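PDB 5I0F: glycoside hydrolase family 31 from Trueperella pyogenes, which degrades cycloalternan, probably by cleaving its alpha-glucosidic links through a covalent glycosyl-enzyme intermediate, as in other retaining family 31 glycosidases. Local coordinates for residues N63-D66 with S67-A70; A111-L114 with D115-E119; T422-K425 with N426-W429. All coordinates share one frame; numbering follows the deposited sequence.

Overall arrangement
The three sites are short-range contacts, each within one continuous run of chain, and they illustrate three ways in which a side chain can bond to nearby backbone: an N-cap, a hairpin turn and an Asx turn in a loop. Interaction 1 caps the helix that follows strand 54-62, and interaction 2 is the hairpin end of strands 105-113 and 118-126 of the same antiparallel sheet; their centres are 27 Å apart. Interaction 3 belongs to the TIM-barrel domain; its nearest atoms come within about 7 Å of interaction 1, without touching. Interaction 2 is more remote, its centre 30 Å from that of interaction 3. Interaction 3 reaches the glycan pocket through Trp429, while the side chain of Ala70 in interaction 1 is about 13 Å from a bound glucose.

Interaction 1: N63-D66 with S67-A70; sequences NGTD and SDAA. With CA (calcium ion), chain D.
A chi1 of 65° tucks Thr65 OG1 between its own backbone N and carbonyl carbon, while Asp68 CG lies anti to its carbonyl carbon (chi1 -71°), and the two side chains are thereby brought together at the start of helix 66-72. Thr65 is the N-cap: Asp68 N donates to Thr65 OG1 over 2.9 Å, at an N-H...O angle of 160°. In return the hydroxyl gives a weak bond to the carboxylate, Thr65 OG1 to Asp68 OD2 at 2.9 Å. A water between Thr65 N and Asp68 OD2 stands in for the direct bond of a capping box. Asp68 OD2 has a further partner, a salt bridge to Arg15. The first helical bond, Ala69 N to Thr65 O, measures 2.9 Å. Beyond the cap, Asp66 swings its carboxylate out from the helix, and Asp66 OD1 binds a calcium ion at 2.4 Å. One of the metal's two waters here, 2.3 Å from the calcium ion, donates to Asp66 O, tying the ion to the backbone as well. Carboxylates gathered at a helix N-terminus would be expected to interact favourably with its dipole, and the arginine and the calcium ion would further offset their charge.

Interaction 2: A111-L114 with D115-E119; sequences ALTL and DGRTE
Thr113 lays its methyl over one face of the Arg117 guanidinium, CG2 sitting 3.8 Å above the plane and over its centre. On the same side chain the hydroxyl works in both directions. With chi1 at 70° Thr113 OG1 is held between its own N and carbonyl carbon, and there it accepts from Arg117 N at 2.9 Å and donates to Asp115 OD1 at 2.8 Å, meeting that oxygen from above the carboxylate plane. Arg117, bent at chi3, grips the same carboxylate side-on: Arg117 NE reaches the syn lone pair of Asp115 OD2 at 2.7 Å, and Arg117 NH2 meets Asp115 OD1 at 3.0 Å. Both oxygens lie close to the guanidinium plane, so the grip fixes how the two flat groups are turned. These side chains bridge the end of a beta hairpin, strands 105-113 and 118-126, closed by a type I turn from Thr113 to Gly116 with a G1 beta bulge. Gly116, at the bulge position, takes a left-handed backbone (phi 97°) in which a CB would crowd the preceding carbonyl O. Gly116 N bonds to Thr113 O at 3.0 Å, and Thr113 N to Arg117 O at 2.9 Å. Ala111 and Glu119 form the hydrogen-bonded antiparallel pair, Leu112 and Thr118 the non-hydrogen-bonded one. Arg117 NH1 makes a long salt bridge of 3.5 Å to Glu119 OE1, and Glu119 OE2 accepts from the backbone N of Met1.

Interaction 3: T422-K425 with N426-W429; sequences TPYK and NRGW. With GLC (alpha-D-glucopyranose), chain B.
Tyr424 has CG anti to its backbone N (chi1 173°), which lays the ring alongside the chain that follows, one face against the backbone at Asn426 and OH at Arg427 N. Tyr424 OH accepts from Arg427 N at 3.2 Å, in a nearly straight bond of 165°. The same hydroxyl is also hydrogen-bonded to His471 O and Trp473 N, two residues apart in a neighbouring loop. Asn426 N stands 4.0 Å above the Tyr424 ring plane, toward the rim, while Tyr424 CE2 packs 3.7 Å from Asn426 CA. Arg427 runs extended from CG to NE and crosses the tyrosine at about a right angle, its NE at the ring edge, 3.7 Å from Tyr424 CE1. A water joins Arg427 NE to Lys425 O, and salt bridges to Glu418 and Glu10 and the carbonyl of Ile9 hold the far end of the guanidinium. The Asn426 amide carbon is anti to its own backbone N (chi1 179°), putting OD1 by Gly428 N, which donates to it at 3.0 Å from well above the carbonyl plane. That bond closes an Asx turn. In Trp429, CG sits between the backbone N and carbonyl carbon, and NE1 donates straight to glucose O6, 2.9 Å away in the indole plane. Tyr424, Asn426 and Arg427 thus shape a TIM-barrel-domain loop that carries Trp429 into the glycan pocket, where His78, Glu198, Asp532 and Arg516, from other parts of the chain, also hydrogen-bond this glucose.

Interaction 1: N63-D66 with S67-A70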
loop_
_atom_site.group_PDB
_atom_site.type_symbol
_atom_site.label_atom_id
_atom_site.label_comp_id
_atom_site.label_asym_id
_atom_site.label_seq_id
_atom_site.Cartn_x
_atom_site.Cartn_y
_atom_site.Cartn_z
ATOM N N ASN A 63 16.584 15.996 21.382
ATOM C CA ASN A 63 16.592 14.799 20.529
ATOM C C ASN A 63 15.185 14.555 20.046
ATOM O O ASN A 63 14.228 15.055 20.642
ATOM C CB ASN A 63 17.085 13.576 21.288
ATOM C CG ASN A 63 18.492 13.752 21.806
ATOM O OD1 ASN A 63 19.352 14.292 21.118
ATOM N ND2 ASN A 63 18.734 13.294 23.025
ATOM N N GLY A 64 15.046 13.781 18.972
ATOM C CA GLY A 64 13.717 13.416 18.470
ATOM C C GLY A 64 12.910 12.688 19.541
ATOM O O GLY A 64 13.481 12.002 20.383
ATOM N N THR A 65 11.587 12.840 19.514
ATOM C CA THR A 65 10.716 12.051 20.391
ATOM C C THR A 65 10.895 10.572 20.055
ATOM O O THR A 65 11.291 10.224 18.939
ATOM C CB THR A 65 9.211 12.383 20.253
ATOM O OG1 THR A 65 8.743 12.022 18.939
ATOM C CG2 THR A 65 8.929 13.866 20.534
ATOM N N ASP A 66 10.623 9.724 21.043
ATOM C CA ASP A 66 10.630 8.266 20.881
ATOM C C ASP A 66 9.820 7.814 19.647
ATOM O O ASP A 66 10.278 6.986 18.852
ATOM C CB ASP A 66 10.060 7.620 22.147
ATOM C CG ASP A 66 9.977 6.115 22.040
ATOM O OD1 ASP A 66 11.051 5.466 22.010
ATOM O OD2 ASP A 66 8.846 5.589 21.961
ATOM N N SER A 67 8.617 8.360 19.502
ATOM C CA SER A 67 7.748 8.083 18.342
ATOM C C SER A 67 8.355 8.585 17.002
ATOM O O SER A 67 8.434 7.811 16.035
ATOM C CB SER A 67 6.357 8.703 18.587
ATOM O OG SER A 67 5.534 8.647 17.438
ATOM N N ASP A 68 8.798 9.850 16.950
ATOM C CA ASP A 68 9.347 10.443 15.696
ATOM C C ASP A 68 10.653 9.793 15.205
ATOM O O ASP A 68 10.773 9.462 14.028
ATOM C CB ASP A 68 9.593 11.952 15.828
ATOM C CG ASP A 68 8.320 12.766 15.878
ATOM O OD1 ASP A 68 7.376 12.497 15.096
ATOM O OD2 ASP A 68 8.284 13.738 16.673
ATOM N N ALA A 69 11.623 9.640 16.104
ATOM C CA ALA A 69 12.876 8.907 15.821
ATOM C C ALA A 69 12.612 7.523 15.236
ATOM O O ALA A 69 13.238 7.134 14.246
ATOM C CB ALA A 69 13.712 8.758 17.086
ATOM N N ALA A 70 11.681 6.793 15.857
ATOM C CA ALA A 70 11.330 5.447 15.407
ATOM C C ALA A 70 10.785 5.454 13.983
ATOM O O ALA A 70 11.254 4.698 13.124
ATOM C CB ALA A 70 10.314 4.809 16.348
HETATM CA CA CA D . 11.400 3.161 21.434
HETATM O O HOH W 1 10.894 14.631 17.325
HETATM O O HOH W 2 10.358 3.961 19.502
HETATM O O HOH W 3 11.232 1.064 20.512
#

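Interaction 2: A111-L114 with D115-E119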
loop_
_atom_site.group_PDB
_atom_site.type_symbol
_atom_site.label_atom_id
_atom_site.label_comp_id
_atom_site.label_asym_id
_atom_site.label_seq_id
_atom_site.Cartn_x
_atom_site.Cartn_y
_atom_site.Cartn_z
ATOM N N ALA A 111 23.351 30.852 15.074
ATOM C CA ALA A 111 24.068 29.882 15.902
ATOM C C ALA A 111 25.477 30.360 16.197
ATOM O O ALA A 111 26.066 31.075 15.389
ATOM C CB ALA A 111 24.134 28.538 15.188
ATOM N N LEU A 112 26.010 29.942 17.344
ATOM C CA LEU A 112 27.427 30.117 17.668
ATOM C C LEU A 112 28.079 28.731 17.715
ATOM O O LEU A 112 27.693 27.870 18.530
ATOM C CB LEU A 112 27.602 30.846 18.996
ATOM C CG LEU A 112 29.023 31.275 19.363
ATOM C CD1 LEU A 112 29.551 32.334 18.401
ATOM C CD2 LEU A 112 29.064 31.791 20.792
ATOM N N THR A 113 29.055 28.511 16.830
ATOM C CA THR A 113 29.721 27.223 16.731
ATOM C C THR A 113 30.668 27.101 17.890
ATOM O O THR A 113 31.054 28.110 18.488
ATOM C CB THR A 113 30.494 27.062 15.411
ATOM O OG1 THR A 113 31.638 27.919 15.402
ATOM C CG2 THR A 113 29.574 27.379 14.196
ATOM N N LEU A 114 31.095 25.879 18.176
ATOM C CA LEU A 114 32.063 25.657 19.248
ATOM C C LEU A 114 33.398 26.368 19.070
ATOM O O LEU A 114 34.051 26.686 20.064
ATOM C CB LEU A 114 32.307 24.163 19.449
ATOM C CG LEU A 114 31.098 23.370 19.959
ATOM C CD1 LEU A 114 31.537 21.941 20.241
ATOM C CD2 LEU A 114 30.488 23.997 21.203
ATOM N N ASP A 115 33.809 26.614 17.817
ATOM C CA ASP A 115 35.044 27.362 17.548
ATOM C C ASP A 115 34.850 28.881 17.461
ATOM O O ASP A 115 35.809 29.599 17.155
ATOM C CB ASP A 115 35.737 26.866 16.262
ATOM C CG ASP A 115 34.847 26.943 15.051
ATOM O OD1 ASP A 115 33.828 26.211 15.024
ATOM O OD2 ASP A 115 35.141 27.718 14.119
ATOM N N GLY A 116 33.623 29.361 17.685
ATOM C CA GLY A 116 33.350 30.786 17.774
ATOM C C GLY A 116 32.845 31.479 16.526
ATOM O O GLY A 116 32.895 32.707 16.469
ATOM N N ARG A 117 32.371 30.734 15.523
ATOM C CA ARG A 117 31.792 31.361 14.321
ATOM C C ARG A 117 30.308 31.582 14.545
ATOM O O ARG A 117 29.639 30.751 15.160
ATOM C CB ARG A 117 31.947 30.483 13.085
ATOM C CG ARG A 117 33.363 30.329 12.549
ATOM C CD ARG A 117 33.389 29.218 11.511
ATOM N NE ARG A 117 33.245 27.905 12.147
ATOM C CZ ARG A 117 32.533 26.867 11.697
ATOM N NH1 ARG A 117 31.799 26.920 10.583
ATOM N NH2 ARG A 117 32.552 25.736 12.394
ATOM N N THR A 118 29.806 32.704 14.037
ATOM C CA THR A 118 28.388 33.003 13.999
ATOM C C THR A 118 27.862 32.558 12.651
ATOM O O THR A 118 28.389 32.963 11.614
ATOM C CB THR A 118 28.128 34.500 14.217
ATOM O OG1 THR A 118 28.605 34.850 15.520
ATOM C CG2 THR A 118 26.647 34.828 14.133
ATOM N N GLU A 119 26.863 31.685 12.671
ATOM C CA GLU A 119 26.148 31.299 11.461
ATOM C C GLU A 119 24.736 31.846 11.520
ATOM O O GLU A 119 24.118 31.863 12.583
ATOM C CB GLU A 119 26.140 29.776 11.302
ATOM C CG GLU A 119 27.484 29.252 10.813
ATOM C CD GLU A 119 27.501 27.756 10.540
ATOM O OE1 GLU A 119 28.415 27.324 9.807
ATOM O OE2 GLU A 119 26.623 27.013 11.042
#

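Interaction 3: T422-K425 with N426-W429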
loop_
_atom_site.group_PDB
_atom_site.type_symbol
_atom_site.label_atom_id
_atom_site.label_comp_id
_atom_site.label_asym_id
_atom_site.label_seq_id
_atom_site.Cartn_x
_atom_site.Cartn_y
_atom_site.Cartn_z
ATOM N N THR A 422 16.303 20.033 -9.372
ATOM C CA THR A 422 17.275 18.960 -9.287
ATOM C C THR A 422 16.492 17.679 -8.977
ATOM O O THR A 422 15.340 17.759 -8.552
ATOM C CB THR A 422 18.337 19.231 -8.210
ATOM O OG1 THR A 422 17.720 19.311 -6.920
ATOM C CG2 THR A 422 19.067 20.541 -8.501
ATOM N N PRO A 423 17.097 16.504 -9.195
ATOM C CA PRO A 423 16.292 15.291 -9.015
ATOM C C PRO A 423 15.918 15.006 -7.562
ATOM O O PRO A 423 16.746 15.173 -6.655
ATOM C CB PRO A 423 17.196 14.185 -9.557
ATOM C CG PRO A 423 18.162 14.891 -10.476
ATOM C CD PRO A 423 18.418 16.191 -9.787
ATOM N N TYR A 424 14.689 14.527 -7.354
ATOM C CA TYR A 424 14.263 14.063 -6.038
ATOM C C TYR A 424 15.167 12.914 -5.615
ATOM O O TYR A 424 15.398 11.986 -6.396
ATOM C CB TYR A 424 12.782 13.616 -6.048
ATOM C CG TYR A 424 12.312 12.959 -4.738
ATOM C CD1 TYR A 424 12.199 13.699 -3.559
ATOM C CD2 TYR A 424 11.990 11.586 -4.688
ATOM C CE1 TYR A 424 11.761 13.110 -2.362
ATOM C CE2 TYR A 424 11.563 10.981 -3.504
ATOM C CZ TYR A 424 11.452 11.741 -2.345
ATOM O OH TYR A 424 11.050 11.141 -1.177
ATOM N N LYS A 425 15.700 12.990 -4.400
ATOM C CA LYS A 425 16.449 11.879 -3.799
ATOM C C LYS A 425 15.605 11.263 -2.698
ATOM O O LYS A 425 15.174 11.972 -1.778
ATOM C CB LYS A 425 17.771 12.356 -3.214
ATOM C CG LYS A 425 18.680 13.052 -4.206
ATOM C CD LYS A 425 19.184 12.082 -5.255
ATOM C CE LYS A 425 20.139 12.757 -6.241
ATOM N NZ LYS A 425 21.221 13.548 -5.605
ATOM N N ASN A 426 15.355 9.952 -2.786
ATOM C CA ASN A 426 14.398 9.310 -1.888
ATOM C C ASN A 426 14.689 9.594 -0.414
ATOM O O ASN A 426 15.802 9.366 0.040
ATOM C CB ASN A 426 14.334 7.799 -2.152
ATOM C CG ASN A 426 13.374 7.082 -1.239
ATOM O OD1 ASN A 426 12.394 7.660 -0.760
ATOM N ND2 ASN A 426 13.639 5.802 -0.998
ATOM N N ARG A 427 13.677 10.113 0.298
ATOM C CA ARG A 427 13.787 10.470 1.714
ATOM C C ARG A 427 13.510 9.325 2.678
ATOM O O ARG A 427 13.721 9.469 3.874
ATOM C CB ARG A 427 12.853 11.639 2.038
ATOM C CG ARG A 427 13.248 12.921 1.297
ATOM C CD ARG A 427 12.259 14.039 1.574
ATOM N NE ARG A 427 12.412 15.170 0.649
ATOM C CZ ARG A 427 11.656 16.267 0.661
ATOM N NH1 ARG A 427 10.702 16.435 1.575
ATOM N NH2 ARG A 427 11.876 17.225 -0.237
ATOM N N GLY A 428 13.017 8.213 2.144
ATOM C CA GLY A 428 12.664 7.062 2.922
ATOM C C GLY A 428 13.870 6.264 3.363
ATOM O O GLY A 428 15.021 6.559 3.023
ATOM N N TRP A 429 13.561 5.213 4.108
ATOM C CA TRP A 429 14.567 4.361 4.727
ATOM C C TRP A 429 15.010 3.245 3.763
ATOM O O TRP A 429 16.157 2.835 3.795
ATOM C CB TRP A 429 14.022 3.764 6.049
ATOM C CG TRP A 429 12.708 3.027 5.904
ATOM C CD1 TRP A 429 12.540 1.709 5.585
ATOM C CD2 TRP A 429 11.381 3.580 6.048
ATOM N NE1 TRP A 429 11.182 1.401 5.522
ATOM C CE2 TRP A 429 10.454 2.523 5.812
ATOM C CE3 TRP A 429 10.887 4.858 6.360
ATOM C CZ2 TRP A 429 9.060 2.708 5.864
ATOM C CZ3 TRP A 429 9.482 5.039 6.433
ATOM C CH2 TRP A 429 8.593 3.964 6.177
HETATM C C1 GLC B . 12.045 -4.993 4.205
HETATM C C2 GLC B . 10.852 -5.653 3.509
HETATM C C3 GLC B . 10.452 -4.865 2.268
HETATM C C4 GLC B . 10.142 -3.428 2.657
HETATM C C5 GLC B . 11.400 -2.847 3.309
HETATM C C6 GLC B . 11.239 -1.395 3.729
HETATM O O2 GLC B . 11.181 -7.005 3.179
HETATM O O3 GLC B . 9.300 -5.476 1.665
HETATM O O4 GLC B . 9.738 -2.671 1.499
HETATM O O5 GLC B . 11.772 -3.615 4.470
HETATM O O6 GLC B . 10.370 -1.257 4.864
HETATM O O HOH W 4 14.691 14.615 -1.026
#